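Local coordinates for protein cystatin (Fasciola hepatica, PDB 6I1M) that probably inhibits cysteine proteases, as a secreted type 1 cystatin (stefin) of the liver fluke, at residues A[20-25]-A[53-58]. Residues are numbered along the deposited sequence; the frame is centred on the assembly and turned at random.
Sequences PMILSK and YKFKVS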
loop_
_atom_site.group_PDB
_atom_site.type_symbol
_atom_site.label_atom_id
_atom_site.label_comp_id
_atom_site.label_asym_id
_atom_site.label_seq_id
_atom_site.Cartn_x
_atom_site.Cartn_y
_atom_site.Cartn_z
ATOM N N PRO A 20 -8.512 -1.317 -0.884
ATOM C CA PRO A 20 -8.998 -2.704 -0.891
ATOM C C PRO A 20 -7.959 -3.749 -1.318
ATOM O O PRO A 20 -8.032 -4.859 -0.831
ATOM C CB PRO A 20 -10.106 -2.721 -1.952
ATOM C CG PRO A 20 -10.551 -1.274 -2.010
ATOM C CD PRO A 20 -9.284 -0.477 -1.824
ATOM N N MET A 21 -7.022 -3.385 -2.200
ATOM C CA MET A 21 -5.918 -4.292 -2.610
ATOM C C MET A 21 -5.045 -4.574 -1.385
ATOM O O MET A 21 -4.658 -5.723 -1.172
ATOM C CB MET A 21 -5.024 -3.677 -3.683
ATOM C CG MET A 21 -5.649 -3.524 -5.038
ATOM S SD MET A 21 -4.372 -2.923 -6.186
ATOM C CE MET A 21 -5.393 -2.160 -7.440
ATOM N N ILE A 22 -4.718 -3.543 -0.621
ATOM C CA ILE A 22 -3.804 -3.671 0.552
ATOM C C ILE A 22 -4.502 -4.454 1.664
ATOM O O ILE A 22 -3.834 -5.311 2.285
ATOM C CB ILE A 22 -3.256 -2.308 0.993
ATOM C CG1 ILE A 22 -2.431 -1.697 -0.144
ATOM C CG2 ILE A 22 -2.459 -2.441 2.274
ATOM C CD1 ILE A 22 -1.939 -0.296 0.119
ATOM N N LEU A 23 -5.795 -4.213 1.870
ATOM C CA LEU A 23 -6.599 -4.904 2.898
ATOM C C LEU A 23 -6.617 -6.387 2.555
ATOM O O LEU A 23 -6.294 -7.204 3.434
ATOM C CB LEU A 23 -8.018 -4.345 2.881
ATOM C CG LEU A 23 -9.029 -4.995 3.832
ATOM C CD1 LEU A 23 -8.450 -5.215 5.221
ATOM C CD2 LEU A 23 -10.285 -4.133 3.927
ATOM N N SER A 24 -6.969 -6.691 1.304
ATOM C CA SER A 24 -7.044 -8.079 0.795
ATOM C C SER A 24 -5.709 -8.790 1.052
ATOM O O SER A 24 -5.744 -9.906 1.546
ATOM C CB SER A 24 -7.432 -8.130 -0.642
ATOM O OG SER A 24 -7.184 -9.426 -1.130
ATOM N N LYS A 25 -4.577 -8.138 0.769
ATOM C CA LYS A 25 -3.209 -8.702 0.966
ATOM C C LYS A 25 -2.969 -8.979 2.451
ATOM O O LYS A 25 -2.556 -10.099 2.781
ATOM C CB LYS A 25 -2.120 -7.737 0.494
ATOM C CG LYS A 25 -0.715 -8.321 0.473
ATOM C CD LYS A 25 -0.620 -9.667 -0.199
ATOM C CE LYS A 25 0.798 -10.204 -0.214
ATOM N NZ LYS A 25 1.414 -10.028 -1.550
ATOM N N TYR A 53 4.221 2.377 -5.621
ATOM C CA TYR A 53 3.519 3.146 -4.565
ATOM C C TYR A 53 3.848 2.492 -3.231
ATOM O O TYR A 53 3.373 1.390 -2.997
ATOM C CB TYR A 53 2.012 3.157 -4.770
ATOM C CG TYR A 53 1.552 3.883 -5.995
ATOM C CD1 TYR A 53 1.514 3.236 -7.220
ATOM C CD2 TYR A 53 1.117 5.200 -5.928
ATOM C CE1 TYR A 53 1.092 3.898 -8.360
ATOM C CE2 TYR A 53 0.688 5.868 -7.057
ATOM C CZ TYR A 53 0.671 5.215 -8.281
ATOM O OH TYR A 53 0.202 5.844 -9.409
ATOM N N LYS A 54 4.633 3.169 -2.405
ATOM C CA LYS A 54 4.910 2.728 -1.021
ATOM C C LYS A 54 3.965 3.452 -0.068
ATOM O O LYS A 54 4.112 4.696 0.166
ATOM C CB LYS A 54 6.352 3.003 -0.624
ATOM C CG LYS A 54 6.758 2.346 0.683
ATOM C CD LYS A 54 7.904 3.066 1.309
ATOM C CE LYS A 54 9.180 2.934 0.521
ATOM N NZ LYS A 54 10.194 3.891 1.016
ATOM N N PHE A 55 3.051 2.676 0.489
ATOM C CA PHE A 55 2.041 3.121 1.473
ATOM C C PHE A 55 2.520 2.828 2.890
ATOM O O PHE A 55 3.074 1.772 3.153
ATOM C CB PHE A 55 0.742 2.390 1.190
ATOM C CG PHE A 55 0.107 2.874 -0.076
ATOM C CD1 PHE A 55 -0.555 4.098 -0.094
ATOM C CD2 PHE A 55 0.160 2.109 -1.234
ATOM C CE1 PHE A 55 -1.167 4.540 -1.252
ATOM C CE2 PHE A 55 -0.461 2.557 -2.395
ATOM C CZ PHE A 55 -1.117 3.768 -2.395
ATOM N N LYS A 56 2.260 3.760 3.798
ATOM C CA LYS A 56 2.183 3.473 5.245
ATOM C C LYS A 56 0.696 3.400 5.608
ATOM O O LYS A 56 -0.018 4.384 5.351
ATOM C CB LYS A 56 2.912 4.561 6.023
ATOM C CG LYS A 56 3.103 4.242 7.489
ATOM C CD LYS A 56 3.916 5.294 8.204
ATOM C CE LYS A 56 3.670 5.298 9.698
ATOM N NZ LYS A 56 4.936 5.103 10.445
ATOM N N VAL A 57 0.260 2.260 6.137
ATOM C CA VAL A 57 -1.168 1.962 6.439
ATOM C C VAL A 57 -1.297 1.725 7.948
ATOM O O VAL A 57 -0.362 1.176 8.546
ATOM C CB VAL A 57 -1.689 0.789 5.587
ATOM C CG1 VAL A 57 -1.415 1.031 4.105
ATOM C CG2 VAL A 57 -1.132 -0.567 6.011
ATOM N N SER A 58 -2.432 2.135 8.512
ATOM C CA SER A 58 -2.774 2.025 9.953
ATOM C C SER A 58 -4.078 1.240 10.112
ATOM O O SER A 58 -5.040 1.502 9.363
ATOM C CB SER A 58 -2.908 3.381 10.578
ATOM O OG SER A 58 -3.372 3.252 11.901
#
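Lys56 NZ hydrogen-bonds to Ser91 O and, weakly, to Cys92 O, whereas its neighbours in strand 53-58, Phe55 and Val57, point toward the helix and receive Ile22. No hydrogen bond spans the two segments, and the contact is wholly apolar, burying about 125 Å², both sides summed. Ile22 reaches the strand with both branches. The longer one is extended (chi2 175°) and carries Ile22 CD1 obliquely to the Phe55 ring, 3.5 Å from Phe55 CD2. Ile22 CD1 also lies 3.8 Å from Phe55 CG and close to Phe55 CB, so it sits on the CD2 flank of the ring, near its attachment to CB. With chi1 at -62°, Ile22 CG2 is anti to the backbone N and serves the other neighbour, lying 4.1 Å from Val57 CG1. One isoleucine thus spans two successive inward residues of the strand; the closest CA pair across the contact, Ile22 and Val57, is 8.6 Å apart. The ring of Phe18, one helical turn earlier, also meets that of Phe55, and Leu40 of the adjoining strand touches both Phe55 and Val57. This buried packing of helix 12-28 against the antiparallel sheet is characteristic of the cystatin fold, in which the sheet wraps around a single long helix.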